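Local coordinates for protein soluble lytic murein transglycosylase (Pseudomonas aeruginosa, PDB 5OHU) that turns over cell-wall peptidoglycan as a lytic transglycosylase, probably cleaving its glycan strands both from chain ends and internally, at residues K183-A188 against A212-V217; G208-L213 against D234-D239. All blocks are in the same frame, centred on the assembly; numbering follows the deposited sequence.

Interaction 1. Residues K183-A188 against A212-V217. With PO4 (phosphate ion), chain B.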
loop_
_atom_site.group_PDB
_atom_site.type_symbol
_atom_site.label_atom_id
_atom_site.label_comp_id
_atom_site.label_asym_id
_atom_site.label_seq_id
_atom_site.Cartn_x
_atom_site.Cartn_y
_atom_site.Cartn_z
ATOM N N LYS A 183 -14.119 -18.090 17.922
ATOM C CA LYS A 183 -12.989 -17.515 17.197
ATOM C C LYS A 183 -13.450 -16.546 16.125
ATOM O O LYS A 183 -12.864 -15.469 15.951
ATOM C CB LYS A 183 -12.154 -18.585 16.501
ATOM C CG LYS A 183 -11.016 -19.246 17.214
ATOM C CD LYS A 183 -11.482 -20.444 17.925
ATOM C CE LYS A 183 -10.310 -21.319 18.340
ATOM N NZ LYS A 183 -9.217 -20.447 18.884
ATOM N N ARG A 184 -14.459 -16.932 15.347
ATOM C CA ARG A 184 -14.859 -16.053 14.262
ATOM C C ARG A 184 -15.515 -14.794 14.808
ATOM O O ARG A 184 -15.336 -13.701 14.262
ATOM C CB ARG A 184 -15.793 -16.775 13.289
ATOM C CG ARG A 184 -15.954 -15.980 11.999
ATOM C CD ARG A 184 -17.044 -16.511 11.106
ATOM N NE ARG A 184 -17.124 -15.715 9.897
ATOM C CZ ARG A 184 -18.064 -15.842 8.961
ATOM N NH1 ARG A 184 -19.027 -16.749 9.082
ATOM N NH2 ARG A 184 -18.033 -15.055 7.902
ATOM N N LEU A 185 -16.286 -14.934 15.883
ATOM C CA LEU A 185 -16.839 -13.769 16.563
ATOM C C LEU A 185 -15.741 -12.773 16.903
ATOM O O LEU A 185 -15.859 -11.579 16.619
ATOM C CB LEU A 185 -17.588 -14.236 17.810
ATOM C CG LEU A 185 -18.210 -13.307 18.857
ATOM C CD1 LEU A 185 -18.649 -12.000 18.298
ATOM C CD2 LEU A 185 -19.412 -14.038 19.454
ATOM N N LYS A 186 -14.640 -13.261 17.472
ATOM C CA LYS A 186 -13.533 -12.386 17.830
ATOM C C LYS A 186 -12.988 -11.667 16.595
ATOM O O LYS A 186 -12.789 -10.440 16.610
ATOM C CB LYS A 186 -12.465 -13.226 18.525
ATOM C CG LYS A 186 -11.307 -12.475 19.136
ATOM C CD LYS A 186 -10.423 -13.430 19.947
ATOM C CE LYS A 186 -8.948 -13.062 19.842
ATOM N NZ LYS A 186 -8.092 -13.904 20.722
ATOM N N LEU A 187 -12.797 -12.412 15.497
ATOM C CA LEU A 187 -12.308 -11.817 14.256
ATOM C C LEU A 187 -13.284 -10.788 13.712
ATOM O O LEU A 187 -12.868 -9.754 13.175
ATOM C CB LEU A 187 -12.074 -12.909 13.215
ATOM C CG LEU A 187 -10.986 -13.894 13.608
ATOM C CD1 LEU A 187 -10.938 -15.082 12.647
ATOM C CD2 LEU A 187 -9.662 -13.152 13.626
ATOM N N ALA A 188 -14.586 -11.072 13.808
ATOM C CA ALA A 188 -15.575 -10.118 13.329
ATOM C C ALA A 188 -15.559 -8.858 14.182
ATOM O O ALA A 188 -15.705 -7.741 13.666
ATOM C CB ALA A 188 -16.966 -10.757 13.327
ATOM N N ALA A 212 -22.040 -11.304 23.583
ATOM C CA ALA A 212 -22.608 -9.964 23.556
ATOM C C ALA A 212 -21.666 -8.968 24.221
ATOM O O ALA A 212 -21.548 -7.815 23.788
ATOM C CB ALA A 212 -23.974 -9.972 24.249
ATOM N N LEU A 213 -20.975 -9.413 25.267
ATOM C CA LEU A 213 -20.019 -8.558 25.950
ATOM C C LEU A 213 -18.853 -8.234 25.042
ATOM O O LEU A 213 -18.341 -7.104 25.044
ATOM C CB LEU A 213 -19.537 -9.255 27.220
ATOM C CG LEU A 213 -19.186 -8.418 28.433
ATOM C CD1 LEU A 213 -20.273 -7.349 28.646
ATOM C CD2 LEU A 213 -19.079 -9.345 29.658
ATOM N N MET A 214 -18.409 -9.220 24.263
ATOM C CA MET A 214 -17.348 -8.955 23.305
ATOM C C MET A 214 -17.753 -7.847 22.342
ATOM O O MET A 214 -16.980 -6.914 22.102
ATOM C CB MET A 214 -16.980 -10.227 22.548
ATOM C CG MET A 214 -15.914 -10.000 21.489
ATOM S SD MET A 214 -15.097 -11.533 21.023
ATOM C CE MET A 214 -13.985 -11.757 22.410
ATOM N N VAL A 215 -18.971 -7.919 21.802
ATOM C CA VAL A 215 -19.400 -6.908 20.837
ATOM C C VAL A 215 -19.457 -5.530 21.495
ATOM O O VAL A 215 -18.958 -4.543 20.947
ATOM C CB VAL A 215 -20.750 -7.301 20.202
ATOM C CG1 VAL A 215 -21.254 -6.179 19.273
ATOM C CG2 VAL A 215 -20.627 -8.641 19.443
ATOM N N SER A 216 -20.067 -5.446 22.680
ATOM C CA SER A 216 -20.171 -4.173 23.394
ATOM C C SER A 216 -18.802 -3.575 23.695
ATOM O O SER A 216 -18.592 -2.369 23.531
ATOM C CB SER A 216 -20.950 -4.370 24.689
ATOM O OG SER A 216 -21.090 -3.125 25.362
ATOM N N VAL A 217 -17.859 -4.407 24.132
ATOM C CA VAL A 217 -16.522 -3.920 24.445
ATOM C C VAL A 217 -15.793 -3.508 23.173
ATOM O O VAL A 217 -15.037 -2.533 23.167
ATOM C CB VAL A 217 -15.749 -4.996 25.233
ATOM C CG1 VAL A 217 -14.255 -4.702 25.273
ATOM C CG2 VAL A 217 -16.323 -5.125 26.640
HETATM P P PO4 B . -21.349 -16.070 6.149
HETATM O O1 PO4 B . -22.623 -15.272 6.225
HETATM O O2 PO4 B . -20.176 -15.132 6.042
HETATM O O3 PO4 B . -21.244 -16.938 7.380
HETATM O O4 PO4 B . -21.373 -16.957 4.928
#

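Interaction 2. Residues G208-L213 against D234-D239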
loop_
_atom_site.group_PDB
_atom_site.type_symbol
_atom_site.label_atom_id
_atom_site.label_comp_id
_atom_site.label_asym_id
_atom_site.label_seq_id
_atom_site.Cartn_x
_atom_site.Cartn_y
_atom_site.Cartn_z
ATOM N N GLY A 208 -23.224 -17.124 24.932
ATOM C CA GLY A 208 -23.938 -15.983 24.375
ATOM C C GLY A 208 -23.791 -14.699 25.178
ATOM O O GLY A 208 -23.803 -13.606 24.605
ATOM N N ASN A 209 -23.663 -14.807 26.507
ATOM C CA ASN A 209 -23.475 -13.624 27.343
ATOM C C ASN A 209 -22.140 -12.959 27.053
ATOM O O ASN A 209 -22.078 -11.766 26.737
ATOM C CB ASN A 209 -23.555 -13.990 28.827
ATOM C CG ASN A 209 -24.974 -14.214 29.302
ATOM O OD1 ASN A 209 -25.939 -13.846 28.626
ATOM N ND2 ASN A 209 -25.107 -14.824 30.475
ATOM N N GLN A 210 -21.051 -13.720 27.187
ATOM C CA GLN A 210 -19.734 -13.181 26.902
ATOM C C GLN A 210 -19.627 -12.703 25.460
ATOM O O GLN A 210 -18.899 -11.744 25.181
ATOM C CB GLN A 210 -18.660 -14.229 27.195
ATOM C CG GLN A 210 -18.528 -14.600 28.651
ATOM C CD GLN A 210 -19.325 -15.840 29.003
ATOM O OE1 GLN A 210 -20.416 -16.068 28.471
ATOM N NE2 GLN A 210 -18.773 -16.664 29.894
ATOM N N GLY A 211 -20.349 -13.346 24.538
ATOM C CA GLY A 211 -20.302 -12.933 23.144
ATOM C C GLY A 211 -20.910 -11.559 22.937
ATOM O O GLY A 211 -20.362 -10.721 22.221
ATOM N N ALA A 212 -22.040 -11.304 23.583
ATOM C CA ALA A 212 -22.608 -9.964 23.556
ATOM C C ALA A 212 -21.666 -8.968 24.221
ATOM O O ALA A 212 -21.548 -7.815 23.788
ATOM C CB ALA A 212 -23.974 -9.972 24.249
ATOM N N LEU A 213 -20.975 -9.413 25.267
ATOM C CA LEU A 213 -20.019 -8.558 25.950
ATOM C C LEU A 213 -18.853 -8.234 25.042
ATOM O O LEU A 213 -18.341 -7.104 25.044
ATOM C CB LEU A 213 -19.537 -9.255 27.220
ATOM C CG LEU A 213 -19.186 -8.418 28.433
ATOM C CD1 LEU A 213 -20.273 -7.349 28.646
ATOM C CD2 LEU A 213 -19.079 -9.345 29.658
ATOM N N ASP A 234 -12.380 -16.798 33.512
ATOM C CA ASP A 234 -12.473 -17.776 32.435
ATOM C C ASP A 234 -11.829 -17.206 31.176
ATOM O O ASP A 234 -11.572 -16.002 31.074
ATOM C CB ASP A 234 -13.932 -18.203 32.175
ATOM C CG ASP A 234 -14.845 -17.040 31.800
ATOM O OD1 ASP A 234 -14.471 -16.204 30.952
ATOM O OD2 ASP A 234 -15.958 -16.971 32.352
ATOM N N HIS A 235 -11.563 -18.091 30.207
ATOM C CA HIS A 235 -10.886 -17.674 28.986
ATOM C C HIS A 235 -11.753 -16.732 28.159
ATOM O O HIS A 235 -11.232 -15.851 27.469
ATOM C CB HIS A 235 -10.492 -18.912 28.176
ATOM C CG HIS A 235 -9.581 -19.853 28.913
ATOM N ND1 HIS A 235 -9.529 -21.205 28.644
ATOM C CD2 HIS A 235 -8.683 -19.633 29.902
ATOM C CE1 HIS A 235 -8.641 -21.777 29.439
ATOM N NE2 HIS A 235 -8.115 -20.845 30.214
ATOM N N ALA A 236 -13.071 -16.919 28.201
ATOM C CA ALA A 236 -13.957 -16.038 27.455
ATOM C C ALA A 236 -13.795 -14.598 27.926
ATOM O O ALA A 236 -13.598 -13.682 27.118
ATOM C CB ALA A 236 -15.409 -16.499 27.606
ATOM N N THR A 237 -13.843 -14.387 29.240
ATOM C CA THR A 237 -13.688 -13.044 29.775
ATOM C C THR A 237 -12.306 -12.481 29.449
ATOM O O THR A 237 -12.172 -11.297 29.112
ATOM C CB THR A 237 -13.967 -13.073 31.276
ATOM O OG1 THR A 237 -15.304 -13.568 31.482
ATOM C CG2 THR A 237 -13.851 -11.686 31.892
ATOM N N ALA A 238 -11.274 -13.327 29.479
ATOM C CA ALA A 238 -9.944 -12.873 29.089
ATOM C C ALA A 238 -9.891 -12.486 27.621
ATOM O O ALA A 238 -9.190 -11.536 27.262
ATOM C CB ALA A 238 -8.898 -13.955 29.376
ATOM N N ASP A 239 -10.607 -13.215 26.760
ATOM C CA ASP A 239 -10.696 -12.832 25.353
ATOM C C ASP A 239 -11.425 -11.506 25.189
ATOM O O ASP A 239 -10.990 -10.638 24.423
ATOM C CB ASP A 239 -11.409 -13.928 24.561
ATOM C CG ASP A 239 -10.449 -14.912 23.932
ATOM O OD1 ASP A 239 -9.341 -14.500 23.535
ATOM O OD2 ASP A 239 -10.805 -16.104 23.846
#

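Interaction 1. Residues K183-A188 against A212-V217
The flat group here is the R184 guanidinium, and a phosphate ion sits at its edge with the phosphorus in the guanidinium plane. The ion is gripped twice: NH1 of R184 reaches phosphate O3 at 2.8 Å with an N-H...O angle of 168°, and NH2 of R184 reaches O2 of the same ion just as closely, with an N-H...O angle of 171°. The chain of R184 is extended from CG to NE, which carries the charged group well clear of helix 208-219. Its rotation is fixed further by hydrogen bonds to the carbonyls of V155 and K157, and W153 makes a cation-pi contact with it. The phosphate, probably from the crystallisation liquor, is held as well by Q159 N. The two segments belong to helices 178-190 and 208-219 of the helical superstructure of this chain, consistent with its Slt70-like family. The segment axes approach to 10.2 Å with 13° between them, and helix 194-201 lies between the two in sequence. No hydrogen bond crosses; the contact is van der Waals, made by L185, M214, V215 and the base of K186. M214 points at helix 178-190 and lays its SD against K186 CA at 3.7 Å, although a second M214 conformer makes that position less certain. L185 and V215 cross at about a right angle, meeting through L185 CD1 and V215 CG2 at 4.1 Å. Beyond its CB, the K186 chain leads away, and its NZ forms salt bridges with D239 and a second phosphate.

Interaction 2. Residues G208-L213 against D234-D239
Q210 and A236 meet where helix 208-219 packs against the first turn of helix 235-251, whose start carries a classical aspartate N-cap. The apolar part of the contact is small and local. Q210 CG rests on A236 CB at 3.8 Å, and Q210 CB lies only slightly farther from the same methyl group. The backbones come close at this point, with Q210 CA 6.5 Å from A236 CA. W182 of helix 178-190 touches both residues, joining a third helix to the packing.

Polar groups approach without bonding across the interface. The bend of the Q210 chain at chi2 (95°) sets its amide on the D234 side. Q210 NE2 nevertheless stays 3.7 Å from D234 OD2, and the amide and carboxylate planes are turned 51° apart. That oxygen accepts from Q232 NE2, in the preceding loop.

The capping bonds lie within segment 234-239. D234 CG stands between its own backbone N and carbonyl carbon (chi1 59°), which turns the carboxylate back over the helix start. One oxygen serves two donors there. The bond from T237 N to D234 OD1 is short, 2.6 Å, and arrives nearly along the C-O axis. T237 OG1 donates to D234 OD1 at 2.8 Å from the syn side, tilted out of the carboxylate plane.

From the N terminus, helix 178-190 comes first, and interaction 1 closes a 23-residue excursion through helix 194-201 when 212-217 returns beside it. Interaction 2 starts from the helix that completes interaction 1, 208-219, and closes a second excursion of 20 residues at 234-239. The two closures cross rather than nest, overlapping along 208-217; A212 and L213 belong to a segment of each. Centres only 8 Å apart allow direct contact between them: L185 CD2 packs on G211 CA at 4.0 Å, and M214 CE, in the conformer given, lies 3.8 Å from D239 O. With a hydrogen bond from W182 NE1 to D239 OD2 joining helices 178-190 and 235-251, all three helices are tied pairwise.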